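Local coordinates for protein thioredoxin reductase (Streptomyces clavuligerus, PDB 4NTD) that is an FAD-dependent oxidoreductase of the thioredoxin reductase family, HlmI of holomycin biosynthesis, that catalyses disulfide bond formation in natural products, at residues 46-51 and 314-319; 76-81 and 87-92; 155-160 and 233-238; 162-167 and 188-193; 277-280 and 286-289. One frame throughout, in Å; residues are numbered along the deposited sequence.

Interactions 1 and 4 lie about 33 Å apart (centre to centre) within one chain, yet the dimer brings them together: Y164 of 162-167 meets F317 of the second subunit beside a bound glutathione. Interaction 4 holds the redox-active cysteine pair, C162 and C165, and touches FAD. Interaction 3, with its centre about 17 Å away, joins it directly where L160 CD1 packs on H166 CB at 3.7 Å, and its W155 and G156 also line the FAD pocket. Interactions 2 and 5 have their centres about 18 and 19 Å from that of interaction 1. Of these two, interaction 2 reaches the second subunit, and its M81 side chain is about 9 Å from FAD.

Interaction 1: residues 46-51 and 314-319; sequences ALVLAR and AAAFAL. With GSH (glutathione), chain B.
V48 turns CG1 anti to its backbone N (chi1 173°) and L49 sets CG anti to its carbonyl carbon (chi1 -70°), and between them the two side chains clasp the single methyl group of A316. V48 meets it through the branch point, CB to A316 CB 3.5 Å, with V48 CG1 also against that methyl. L49 meets the same methyl through its own branch point, CG to A316 CB 3.7 Å. One turn on, L319 crosses L49 at about a right angle, and the two side chains touch through methyl groups, L49 CD2 to L319 CD2 at 3.9 Å. The contact is wholly apolar and buried. The small A316 lets the helix axes approach to 8.3 Å while they run in roughly the same direction, at 33°.

F317 leaves the opposite flank of its helix toward a glutathione. The modelled distance from F317 CZ to OE1 of glutathione, 2.9 Å, is short enough to be doubtful in detail; OE1 lies oblique to the ring, while the ligand CA1 lies in plane at the ring edge. The ring also meets Y164 of the second subunit and stacks with H321.

Helix 40-51 is the first helix of the FAD-binding Rossmann unit. A46 and L49 rest on strand 56-60, L47 packs against helix 83-96, and across the contact L319 of the long helix 305-338 covers W293 of strand 292-294.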
# COMPACT_ATOMS: atom_id res chain seq x y z
N ALA A 46 -13.06 1.47 -2.48
CA ALA A 46 -14.30 1.45 -3.26
C ALA A 46 -14.12 0.80 -4.64
O ALA A 46 -15.02 0.10 -5.11
CB ALA A 46 -14.85 2.86 -3.42
N LEU A 47 -12.98 1.04 -5.27
CA LEU A 47 -12.69 0.49 -6.59
C LEU A 47 -12.73 -1.04 -6.57
O LEU A 47 -13.41 -1.67 -7.39
CB LEU A 47 -11.33 0.97 -7.09
CG LEU A 47 -10.82 0.43 -8.44
CD1 LEU A 47 -11.84 0.65 -9.54
CD2 LEU A 47 -9.49 1.08 -8.80
N VAL A 48 -12.03 -1.64 -5.61
CA VAL A 48 -11.97 -3.10 -5.50
C VAL A 48 -13.34 -3.66 -5.07
O VAL A 48 -13.78 -4.68 -5.61
CB VAL A 48 -10.85 -3.54 -4.53
CG1 VAL A 48 -10.89 -5.04 -4.27
CG2 VAL A 48 -9.49 -3.13 -5.09
N LEU A 49 -14.01 -2.99 -4.14
CA LEU A 49 -15.32 -3.44 -3.67
C LEU A 49 -16.40 -3.38 -4.75
O LEU A 49 -17.22 -4.30 -4.86
CB LEU A 49 -15.76 -2.63 -2.44
CG LEU A 49 -14.96 -2.91 -1.16
CD1 LEU A 49 -15.21 -1.81 -0.13
CD2 LEU A 49 -15.30 -4.28 -0.59
N ALA A 50 -16.41 -2.31 -5.55
CA ALA A 50 -17.37 -2.18 -6.65
C ALA A 50 -17.10 -3.22 -7.74
O ALA A 50 -18.04 -3.79 -8.30
CB ALA A 50 -17.32 -0.78 -7.23
N ARG A 51 -15.83 -3.49 -8.02
CA ARG A 51 -15.44 -4.55 -8.95
C ARG A 51 -15.85 -5.94 -8.42
O ARG A 51 -16.07 -6.86 -9.21
CB ARG A 51 -13.94 -4.51 -9.23
CG ARG A 51 -13.52 -3.40 -10.19
CD ARG A 51 -12.02 -3.39 -10.43
NE ARG A 51 -11.54 -4.73 -10.72
CZ ARG A 51 -11.69 -5.37 -11.88
NH1 ARG A 51 -12.26 -4.78 -12.92
NH2 ARG A 51 -11.24 -6.62 -12.00
N ALA A 314 -6.12 -3.45 0.30
CA ALA A 314 -6.00 -4.52 1.30
C ALA A 314 -7.26 -4.64 2.17
O ALA A 314 -7.69 -5.74 2.49
CB ALA A 314 -4.77 -4.31 2.16
N ALA A 315 -7.83 -3.50 2.53
CA ALA A 315 -9.08 -3.48 3.30
C ALA A 315 -10.23 -4.09 2.50
O ALA A 315 -10.99 -4.90 3.03
CB ALA A 315 -9.42 -2.06 3.73
N ALA A 316 -10.34 -3.71 1.23
CA ALA A 316 -11.38 -4.24 0.34
C ALA A 316 -11.28 -5.77 0.21
O ALA A 316 -12.30 -6.47 0.26
CB ALA A 316 -11.28 -3.59 -1.03
N PHE A 317 -10.06 -6.26 0.04
CA PHE A 317 -9.77 -7.70 -0.07
C PHE A 317 -10.32 -8.42 1.17
O PHE A 317 -11.11 -9.36 1.04
CB PHE A 317 -8.25 -7.88 -0.18
CG PHE A 317 -7.80 -9.26 -0.60
CD1 PHE A 317 -7.14 -9.44 -1.81
CD2 PHE A 317 -7.98 -10.36 0.23
CE1 PHE A 317 -6.70 -10.69 -2.20
CE2 PHE A 317 -7.54 -11.62 -0.16
CZ PHE A 317 -6.90 -11.78 -1.38
N ALA A 318 -9.91 -7.97 2.35
CA ALA A 318 -10.32 -8.59 3.61
C ALA A 318 -11.82 -8.44 3.87
O ALA A 318 -12.49 -9.38 4.31
CB ALA A 318 -9.52 -8.01 4.76
N LEU A 319 -12.35 -7.26 3.59
CA LEU A 319 -13.76 -6.96 3.85
C LEU A 319 -14.67 -7.84 2.99
O LEU A 319 -15.62 -8.44 3.50
CB LEU A 319 -14.04 -5.47 3.61
CG LEU A 319 -15.40 -4.89 4.03
CD1 LEU A 319 -15.28 -3.39 4.22
CD2 LEU A 319 -16.50 -5.22 3.03
N1 GSH B . -5.83 -15.13 -0.22
CA1 GSH B . -7.23 -15.55 -0.14
C1 GSH B . -7.43 -16.27 1.21
O11 GSH B . -7.10 -17.48 1.26
O12 GSH B . -7.91 -15.60 2.16
CB1 GSH B . -7.58 -16.56 -1.21
CG1 GSH B . -8.71 -16.10 -2.11
CD1 GSH B . -8.22 -14.93 -2.96
OE1 GSH B . -8.52 -13.77 -2.70
N2 GSH B . -7.55 -15.32 -4.05
CA2 GSH B . -6.95 -14.37 -5.00
C2 GSH B . -5.64 -13.98 -4.47
O2 GSH B . -5.07 -14.56 -3.54
CB2 GSH B . -7.55 -12.97 -4.94
SG2 GSH B . -8.11 -12.10 -6.46
N3 GSH B . -5.30 -12.84 -5.03
CA3 GSH B . -4.20 -12.11 -4.56
C3 GSH B . -3.02 -11.91 -5.55
O31 GSH B . -3.19 -12.19 -6.88
O32 GSH B . -1.90 -11.41 -5.13

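Interaction 2: residues 76-81 and 87-92; sequences LSRDGM and LETGRA
A type II beta turn from R78 to M81, just ahead of helix 83-96, sends the side chains of its first and last residues, R78 and M81, to T89 on that helix. The turn is closed by M81 N donating to R78 O at 3.1 Å, and G80 and M81 together face M72 in a G1 beta bulge. G80 has a positive phi of 98°, at which a side chain would press on the carbonyl O of the preceding residue.

M81 is extended beyond CG, and its terminal methyl does double duty. Within the turn, CE lies over the centre of the R78 guanidinium, 3.6 Å above its plane; across the contact, the same CE reaches T89 OG1 at 3.9 Å. T89 holds its methyl anti to the backbone N, and CG2 meets R78 NH1 obliquely at 4.2 Å, the two side chains approaching from opposite directions. These are light van der Waals touches, for the polar ends are engaged outside the pair: R78 NH1 bonds to S77 O of the second subunit, and T89 OG1 to A85 O, one turn back. S77 OG donates to its neighbour's carbonyl, L76 O, at 2.6 Å.

The turn thus sits at the dimer interface, where S77 N and D79 N bond to E93 of the second subunit. Helix 83-96 in turn packs through L87 on L43 of helix 40-51.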
# COMPACT_ATOMS: atom_id res chain seq x y z
N LEU A 76 3.79 5.52 -7.90
CA LEU A 76 4.26 4.81 -9.10
C LEU A 76 3.37 5.06 -10.32
O LEU A 76 2.16 4.83 -10.28
CB LEU A 76 4.36 3.30 -8.85
CG LEU A 76 4.97 2.48 -9.99
CD1 LEU A 76 6.45 2.80 -10.15
CD2 LEU A 76 4.76 0.99 -9.74
N SER A 77 4.00 5.53 -11.40
CA SER A 77 3.36 5.86 -12.69
C SER A 77 2.59 7.19 -12.70
O SER A 77 2.13 7.61 -13.77
CB SER A 77 2.47 4.71 -13.20
OG SER A 77 1.16 4.78 -12.67
N ARG A 78 2.48 7.85 -11.55
CA ARG A 78 1.79 9.13 -11.43
C ARG A 78 2.66 10.17 -10.73
O ARG A 78 2.15 11.09 -10.08
CB ARG A 78 0.46 8.96 -10.68
CG ARG A 78 -0.56 8.07 -11.38
CD ARG A 78 -0.90 8.61 -12.76
NE ARG A 78 -2.19 8.12 -13.25
CZ ARG A 78 -2.73 8.46 -14.42
NH1 ARG A 78 -3.91 7.97 -14.78
NH2 ARG A 78 -2.09 9.31 -15.23
N ASP A 79 3.98 10.04 -10.87
CA ASP A 79 4.90 11.01 -10.28
C ASP A 79 4.73 12.36 -10.97
O ASP A 79 4.95 12.49 -12.18
CB ASP A 79 6.34 10.51 -10.41
CG ASP A 79 7.33 11.38 -9.66
OD1 ASP A 79 7.14 11.60 -8.44
OD2 ASP A 79 8.30 11.84 -10.29
N GLY A 80 4.31 13.37 -10.20
CA GLY A 80 4.08 14.72 -10.71
C GLY A 80 2.62 15.05 -11.02
O GLY A 80 2.32 16.17 -11.41
N MET A 81 1.72 14.08 -10.86
CA MET A 81 0.30 14.28 -11.15
C MET A 81 -0.33 15.25 -10.15
O MET A 81 -0.02 15.21 -8.96
CB MET A 81 -0.44 12.94 -11.10
CG MET A 81 -1.87 12.99 -11.63
SD MET A 81 -2.70 11.40 -11.43
CE MET A 81 -3.90 11.47 -12.76
N LEU A 87 -7.71 12.35 -8.18
CA LEU A 87 -9.03 12.13 -7.61
C LEU A 87 -10.11 12.11 -8.69
O LEU A 87 -11.00 11.26 -8.65
CB LEU A 87 -9.34 13.19 -6.53
CG LEU A 87 -8.36 13.19 -5.34
CD1 LEU A 87 -8.69 14.34 -4.40
CD2 LEU A 87 -8.37 11.86 -4.60
N GLU A 88 -10.04 13.02 -9.66
CA GLU A 88 -10.99 13.02 -10.78
C GLU A 88 -10.97 11.69 -11.53
O GLU A 88 -12.01 11.10 -11.82
CB GLU A 88 -10.71 14.18 -11.75
CG GLU A 88 -11.68 14.27 -12.91
CD GLU A 88 -11.48 15.52 -13.76
OE1 GLU A 88 -11.13 16.58 -13.21
OE2 GLU A 88 -11.68 15.43 -14.99
N THR A 89 -9.76 11.21 -11.83
CA THR A 89 -9.59 9.94 -12.55
C THR A 89 -10.11 8.77 -11.71
O THR A 89 -10.85 7.93 -12.22
CB THR A 89 -8.10 9.72 -12.91
OG1 THR A 89 -7.62 10.84 -13.67
CG2 THR A 89 -7.93 8.45 -13.74
N GLY A 90 -9.75 8.75 -10.43
CA GLY A 90 -10.21 7.71 -9.51
C GLY A 90 -11.72 7.67 -9.32
O GLY A 90 -12.31 6.59 -9.31
N ARG A 91 -12.33 8.84 -9.16
CA ARG A 91 -13.79 8.93 -9.02
C ARG A 91 -14.51 8.42 -10.26
O ARG A 91 -15.55 7.76 -10.15
CB ARG A 91 -14.21 10.38 -8.73
CG ARG A 91 -13.94 10.84 -7.30
CD ARG A 91 -14.68 12.13 -6.97
NE ARG A 91 -14.39 13.20 -7.93
CZ ARG A 91 -13.39 14.07 -7.80
NH1 ARG A 91 -12.57 13.99 -6.76
NH2 ARG A 91 -13.21 15.01 -8.72
N ALA A 92 -13.96 8.71 -11.44
CA ALA A 92 -14.52 8.23 -12.71
C ALA A 92 -14.46 6.71 -12.81
O ALA A 92 -15.42 6.07 -13.24
CB ALA A 92 -13.82 8.88 -13.89

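Interaction 3: residues 155-160 and 233-238; sequences WGKDLL and EDDRLR
D158 grips the backbone of the facing hairpin: L237 N donates to D158 OD1 at 3.0 Å, almost straight at 172°, although the donor stands well above the carboxylate plane, 50° out of it. The other oxygen, OD2, is salt-bridged to R154, which also holds D235. K157 NZ lies 4.2 Å from D235 OD2, near enough for a probable electrostatic pull but beyond a salt bridge. With a valine in place of D158, the L237 amide would probably be left without its acceptor and R154 without one of its two carboxylate mates.

Packing follows from the same approach. L237 CB presses on D158 CG at 3.4 Å, and L237 CD2 reaches past it to D158 O at 3.6 Å. Within the hairpin, E233 N bonds to R236 O, while E233 O accepts from R236 N and R238 NE on opposite faces of its plane.

E233 and R236 bracket a two-residue hairpin loop, with D234 and D235 both at positive phi. Its antiparallel sheet is set beside the parallel sheet that has 159-160 as an edge strand, next to 252-254, as in the pyridine nucleotide domain of thioredoxin reductases, and W155 and G156 just before strand 159-160 touch FAD.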
# COMPACT_ATOMS: atom_id res chain seq x y z
N TRP A 155 1.60 27.54 3.37
CA TRP A 155 1.45 26.08 3.54
C TRP A 155 1.20 25.39 2.20
O TRP A 155 0.29 25.77 1.45
CB TRP A 155 0.30 25.80 4.51
CG TRP A 155 -0.06 24.34 4.74
CD1 TRP A 155 -1.26 23.76 4.47
CD2 TRP A 155 0.77 23.32 5.31
NE1 TRP A 155 -1.24 22.43 4.83
CE2 TRP A 155 -0.00 22.13 5.35
CE3 TRP A 155 2.08 23.28 5.80
CZ2 TRP A 155 0.50 20.93 5.85
CZ3 TRP A 155 2.58 22.08 6.29
CH2 TRP A 155 1.78 20.92 6.31
N GLY A 156 2.03 24.39 1.89
CA GLY A 156 1.93 23.65 0.63
C GLY A 156 2.69 24.25 -0.54
O GLY A 156 2.82 23.60 -1.59
N LYS A 157 3.18 25.48 -0.38
CA LYS A 157 3.96 26.15 -1.41
C LYS A 157 5.44 26.14 -1.02
O LYS A 157 6.22 25.40 -1.62
CB LYS A 157 3.46 27.59 -1.61
CG LYS A 157 2.03 27.67 -2.12
CD LYS A 157 1.55 29.11 -2.22
CE LYS A 157 0.09 29.19 -2.63
NZ LYS A 157 -0.26 30.54 -3.16
N ASP A 158 5.81 26.94 -0.03
CA ASP A 158 7.19 26.97 0.48
C ASP A 158 7.28 26.97 2.02
O ASP A 158 8.36 27.17 2.58
CB ASP A 158 7.98 28.13 -0.14
CG ASP A 158 7.18 29.42 -0.20
OD1 ASP A 158 7.43 30.23 -1.12
OD2 ASP A 158 6.30 29.63 0.66
N LEU A 159 6.14 26.76 2.69
CA LEU A 159 6.10 26.34 4.08
C LEU A 159 5.55 24.92 4.04
O LEU A 159 4.38 24.71 3.69
CB LEU A 159 5.22 27.27 4.93
CG LEU A 159 5.22 27.13 6.46
CD1 LEU A 159 4.47 25.89 6.93
CD2 LEU A 159 6.63 27.15 7.05
N LEU A 160 6.39 23.94 4.37
CA LEU A 160 6.12 22.54 4.07
C LEU A 160 6.39 21.64 5.27
O LEU A 160 6.91 22.09 6.29
CB LEU A 160 6.98 22.10 2.88
CG LEU A 160 6.86 22.95 1.61
CD1 LEU A 160 7.97 22.61 0.62
CD2 LEU A 160 5.50 22.77 0.97
N GLU A 233 7.65 38.02 -0.24
CA GLU A 233 7.70 39.12 -1.21
C GLU A 233 7.52 38.59 -2.63
O GLU A 233 8.17 37.62 -3.02
CB GLU A 233 9.02 39.88 -1.09
CG GLU A 233 9.23 40.57 0.26
CD GLU A 233 10.59 41.23 0.39
OE1 GLU A 233 11.34 41.29 -0.60
OE2 GLU A 233 10.91 41.70 1.51
N ASP A 234 6.64 39.23 -3.40
CA ASP A 234 6.31 38.81 -4.77
C ASP A 234 5.90 37.34 -4.85
O ASP A 234 6.35 36.60 -5.73
CB ASP A 234 7.47 39.11 -5.72
CG ASP A 234 7.83 40.59 -5.77
OD1 ASP A 234 7.00 41.43 -5.38
OD2 ASP A 234 8.96 40.91 -6.22
N ASP A 235 5.04 36.92 -3.92
CA ASP A 235 4.47 35.57 -3.88
C ASP A 235 5.51 34.45 -3.71
O ASP A 235 5.32 33.34 -4.21
CB ASP A 235 3.62 35.32 -5.14
CG ASP A 235 2.66 34.14 -4.97
OD1 ASP A 235 2.44 33.42 -5.97
OD2 ASP A 235 2.15 33.93 -3.85
N ARG A 236 6.60 34.74 -3.00
CA ARG A 236 7.54 33.70 -2.60
C ARG A 236 8.20 34.02 -1.27
O ARG A 236 8.48 35.18 -0.96
CB ARG A 236 8.59 33.41 -3.69
CG ARG A 236 8.98 34.58 -4.58
CD ARG A 236 9.37 34.10 -5.97
NE ARG A 236 10.53 33.22 -5.95
CZ ARG A 236 11.76 33.53 -6.39
NH1 ARG A 236 12.03 34.72 -6.91
NH2 ARG A 236 12.73 32.62 -6.31
N LEU A 237 8.41 32.97 -0.49
CA LEU A 237 9.09 33.08 0.79
C LEU A 237 10.53 33.55 0.58
O LEU A 237 11.25 33.02 -0.26
CB LEU A 237 9.09 31.72 1.50
CG LEU A 237 9.81 31.66 2.84
CD1 LEU A 237 8.97 32.33 3.92
CD2 LEU A 237 10.12 30.23 3.22
N ARG A 238 10.92 34.56 1.36
CA ARG A 238 12.27 35.12 1.30
C ARG A 238 13.10 34.81 2.54
O ARG A 238 14.32 34.81 2.48
CB ARG A 238 12.19 36.64 1.14
CG ARG A 238 11.36 37.10 -0.04
CD ARG A 238 11.88 36.54 -1.35
NE ARG A 238 11.16 37.09 -2.50
CZ ARG A 238 11.51 36.90 -3.77
NH1 ARG A 238 12.58 36.18 -4.08
NH2 ARG A 238 10.78 37.45 -4.73

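Interaction 4: residues 162-167 and 188-193; sequences CPYCHG and ALLLRQ. With GSH (glutathione), chain C.
P163 and Y164, the two residues between the cysteines of the redox-active C162-P-Y-C165 motif, pack on L190 and L191 of helix 184-191.

C162, N-cap of the short helix 163-166, holds SG anti to its backbone N (chi1 167°) and forms a mixed disulfide with glutathione, SG to SG2 at 2.0 Å. C165, which touches FAD, is the residue with which C162 pairs in the protein's own disulfide, a bond that is an alternative to the one with glutathione.

Polar contacts shape the motif from within: H166 N donates to C162 O and G167 N to P163 O, the latter at 2.7 Å. The Y164 hydroxyl is hydrogen-bonded to N320 of the second subunit, which places the motif at the dimer interface. Glutathione spans the same interface, bonding R65 of this chain and H321 of the other.

Apolar packing joins the segments. The pyrrolidine ring of P163 crosses both leucines at about a right angle, with CG 3.9 Å from L191 CD2. L190 CD1 lies 4.2 Å from Y164 OH. The other methyl of L190, CD2, touches protein and ligand alike, 3.7 Å from P163 CG and 3.7 Å from CG1 of glutathione.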
# COMPACT_ATOMS: atom_id res chain seq x y z
N CYS A 162 6.64 17.54 4.60
CA CYS A 162 7.07 16.19 4.23
C CYS A 162 8.31 16.20 3.28
O CYS A 162 8.21 16.61 2.13
CB CYS A 162 5.77 15.43 3.76
SG CYS A 162 6.15 13.88 2.92
N PRO A 163 9.49 15.75 3.79
CA PRO A 163 10.68 15.70 2.93
C PRO A 163 10.61 14.71 1.76
O PRO A 163 11.26 14.93 0.74
CB PRO A 163 11.80 15.30 3.90
CG PRO A 163 11.30 15.69 5.24
CD PRO A 163 9.84 15.40 5.18
N TYR A 164 9.84 13.63 1.90
CA TYR A 164 9.66 12.69 0.78
C TYR A 164 8.83 13.33 -0.33
O TYR A 164 9.12 13.14 -1.51
CB TYR A 164 9.05 11.37 1.27
CG TYR A 164 9.95 10.69 2.27
CD1 TYR A 164 11.17 10.16 1.87
CD2 TYR A 164 9.62 10.63 3.62
CE1 TYR A 164 12.02 9.57 2.78
CE2 TYR A 164 10.47 10.04 4.54
CZ TYR A 164 11.66 9.51 4.11
OH TYR A 164 12.52 8.92 5.00
N CYS A 165 7.83 14.11 0.06
CA CYS A 165 6.95 14.79 -0.89
C CYS A 165 7.65 15.94 -1.61
O CYS A 165 7.43 16.14 -2.80
CB CYS A 165 5.72 15.33 -0.16
SG CYS A 165 4.81 14.10 0.81
N HIS A 166 8.48 16.68 -0.88
CA HIS A 166 9.01 17.97 -1.36
C HIS A 166 10.53 18.10 -1.44
O HIS A 166 11.03 19.01 -2.09
CB HIS A 166 8.51 19.08 -0.44
CG HIS A 166 7.03 19.08 -0.26
ND1 HIS A 166 6.42 18.88 0.97
CD2 HIS A 166 6.02 19.24 -1.15
CE1 HIS A 166 5.11 18.93 0.81
NE2 HIS A 166 4.84 19.14 -0.46
N GLY A 167 11.25 17.21 -0.76
CA GLY A 167 12.70 17.33 -0.62
C GLY A 167 13.42 17.44 -1.94
O GLY A 167 14.24 18.34 -2.13
N ALA A 188 15.20 18.45 11.08
CA ALA A 188 16.35 19.14 10.50
C ALA A 188 17.44 18.16 10.07
O ALA A 188 18.04 18.31 9.00
CB ALA A 188 16.92 20.15 11.49
N LEU A 189 17.69 17.15 10.89
CA LEU A 189 18.67 16.11 10.57
C LEU A 189 18.24 15.31 9.34
O LEU A 189 19.08 14.97 8.50
CB LEU A 189 18.88 15.18 11.77
CG LEU A 189 19.45 15.83 13.03
CD1 LEU A 189 19.36 14.88 14.21
CD2 LEU A 189 20.89 16.29 12.81
N LEU A 190 16.95 15.04 9.22
CA LEU A 190 16.39 14.37 8.05
C LEU A 190 16.56 15.21 6.78
O LEU A 190 16.97 14.70 5.74
CB LEU A 190 14.90 14.05 8.28
CG LEU A 190 14.07 13.46 7.14
CD1 LEU A 190 14.68 12.16 6.63
CD2 LEU A 190 12.65 13.23 7.62
N LEU A 191 16.27 16.51 6.88
CA LEU A 191 16.37 17.42 5.73
C LEU A 191 17.79 17.61 5.21
O LEU A 191 17.98 17.98 4.05
CB LEU A 191 15.73 18.77 6.06
CG LEU A 191 14.20 18.74 6.05
CD1 LEU A 191 13.63 19.93 6.81
CD2 LEU A 191 13.66 18.73 4.62
N ARG A 192 18.79 17.36 6.06
CA ARG A 192 20.20 17.41 5.62
C ARG A 192 20.53 16.39 4.53
O ARG A 192 21.55 16.53 3.85
CB ARG A 192 21.16 17.24 6.81
CG ARG A 192 21.53 18.54 7.49
CD ARG A 192 22.48 19.39 6.65
NE ARG A 192 23.87 18.93 6.70
CZ ARG A 192 24.52 18.27 5.74
NH1 ARG A 192 23.92 17.93 4.60
NH2 ARG A 192 25.79 17.93 5.93
N GLN A 193 19.68 15.38 4.37
CA GLN A 193 19.81 14.44 3.27
C GLN A 193 19.52 15.09 1.90
O GLN A 193 19.98 14.59 0.87
CB GLN A 193 18.90 13.22 3.52
CG GLN A 193 18.90 12.15 2.43
CD GLN A 193 20.29 11.63 2.10
OE1 GLN A 193 21.21 11.68 2.92
NE2 GLN A 193 20.45 11.11 0.88
N1 GSH C . 6.97 10.23 10.48
CA1 GSH C . 8.39 10.55 10.60
C1 GSH C . 8.89 9.98 11.95
O11 GSH C . 8.67 10.68 12.96
O12 GSH C . 9.47 8.87 11.93
CB1 GSH C . 8.62 12.04 10.67
CG1 GSH C . 9.54 12.54 9.55
CD1 GSH C . 8.80 12.42 8.22
OE1 GSH C . 9.04 11.51 7.43
N2 GSH C . 7.98 13.44 7.97
CA2 GSH C . 7.15 13.53 6.77
C2 GSH C . 5.93 12.76 7.03
O2 GSH C . 5.58 12.36 8.14
CB2 GSH C . 7.62 12.64 5.61
SG2 GSH C . 7.83 13.32 3.92
N3 GSH C . 5.39 12.44 5.86
CA3 GSH C . 4.34 11.53 5.79
C3 GSH C . 2.99 12.06 5.24
O31 GSH C . 2.93 13.27 4.61
O32 GSH C . 1.92 11.32 5.31

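Interaction 5: residues 277-280 and 286-289; sequences GWIA and LTSV
A280 and T287 bring their CA atoms to 6.0 Å as two irregular stretches of the loop before strand 292-294 pass each other, joined through one water rather than by a direct hydrogen bond. That water donates to A280 O at 2.8 Å and accepts from S288 N at 2.9 Å. Beside this bridge, A280 O also lies 3.6 Å from T287 CA.

T287 opens an ST turn: its OG1, set between the backbone N and the carbonyl carbon (chi1 69°), accepts from V289 N at 3.3 Å with an angle of 151°. The same hydroxyl is hydrogen-bonded to V292 O, so one oxygen ties the turn to the start of the strand. S288 OG in turn is bonded to E272 N. An alanine at T287 is likely to leave V289 N and V292 O without this shared mate, with the turn less firmly fixed and a gap beside I279.

Away from the water, the side-chain contact is a single meeting of methyl groups. T287 directs CG2 anti to its carbonyl carbon, and I279 comes at it on a slant. T287 also packs on A294 of strand 292-294, and its CG2 stands 4.1 Å from I279 CG2.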
# COMPACT_ATOMS: atom_id res chain seq x y z
N GLY A 277 -1.54 5.76 20.80
CA GLY A 277 -2.64 6.72 20.78
C GLY A 277 -3.48 6.71 19.51
O GLY A 277 -4.48 7.42 19.42
N TRP A 278 -3.08 5.90 18.53
CA TRP A 278 -3.81 5.80 17.26
C TRP A 278 -4.73 4.58 17.29
O TRP A 278 -4.47 3.62 18.02
CB TRP A 278 -2.82 5.71 16.09
CG TRP A 278 -2.02 6.96 15.90
CD1 TRP A 278 -1.04 7.44 16.73
CD2 TRP A 278 -2.13 7.91 14.83
NE1 TRP A 278 -0.53 8.62 16.24
CE2 TRP A 278 -1.18 8.93 15.07
CE3 TRP A 278 -2.93 7.99 13.69
CZ2 TRP A 278 -1.02 10.02 14.22
CZ3 TRP A 278 -2.76 9.07 12.83
CH2 TRP A 278 -1.82 10.07 13.11
N ILE A 279 -5.80 4.62 16.50
CA ILE A 279 -6.75 3.51 16.45
C ILE A 279 -6.03 2.26 15.94
O ILE A 279 -5.34 2.30 14.92
CB ILE A 279 -7.96 3.82 15.53
CG1 ILE A 279 -8.82 4.96 16.11
CG2 ILE A 279 -8.82 2.57 15.32
CD1 ILE A 279 -9.49 4.65 17.44
N ALA A 280 -6.18 1.16 16.68
CA ALA A 280 -5.48 -0.08 16.36
C ALA A 280 -6.16 -0.82 15.22
O ALA A 280 -7.39 -0.88 15.15
CB ALA A 280 -5.41 -0.97 17.60
N LEU A 286 -8.57 -3.78 9.65
CA LEU A 286 -9.72 -4.13 10.49
C LEU A 286 -9.50 -3.65 11.92
O LEU A 286 -8.47 -3.96 12.53
CB LEU A 286 -9.97 -5.64 10.47
CG LEU A 286 -11.12 -6.20 11.31
CD1 LEU A 286 -12.46 -5.59 10.93
CD2 LEU A 286 -11.17 -7.72 11.18
N THR A 287 -10.46 -2.91 12.46
CA THR A 287 -10.40 -2.39 13.83
C THR A 287 -10.92 -3.43 14.82
O THR A 287 -11.27 -4.54 14.43
CB THR A 287 -11.23 -1.09 13.98
OG1 THR A 287 -12.63 -1.40 13.86
CG2 THR A 287 -10.84 -0.05 12.93
N SER A 288 -10.97 -3.07 16.10
CA SER A 288 -11.50 -3.96 17.14
C SER A 288 -13.02 -4.12 17.10
O SER A 288 -13.57 -4.99 17.77
CB SER A 288 -11.08 -3.47 18.53
OG SER A 288 -11.71 -2.25 18.85
N VAL A 289 -13.70 -3.27 16.33
CA VAL A 289 -15.15 -3.36 16.16
C VAL A 289 -15.46 -4.16 14.90
O VAL A 289 -15.03 -3.78 13.81
CB VAL A 289 -15.80 -1.96 16.07
CG1 VAL A 289 -17.29 -2.07 15.78
CG2 VAL A 289 -15.56 -1.20 17.37
O HOH W 1 -9.51 -0.65 16.91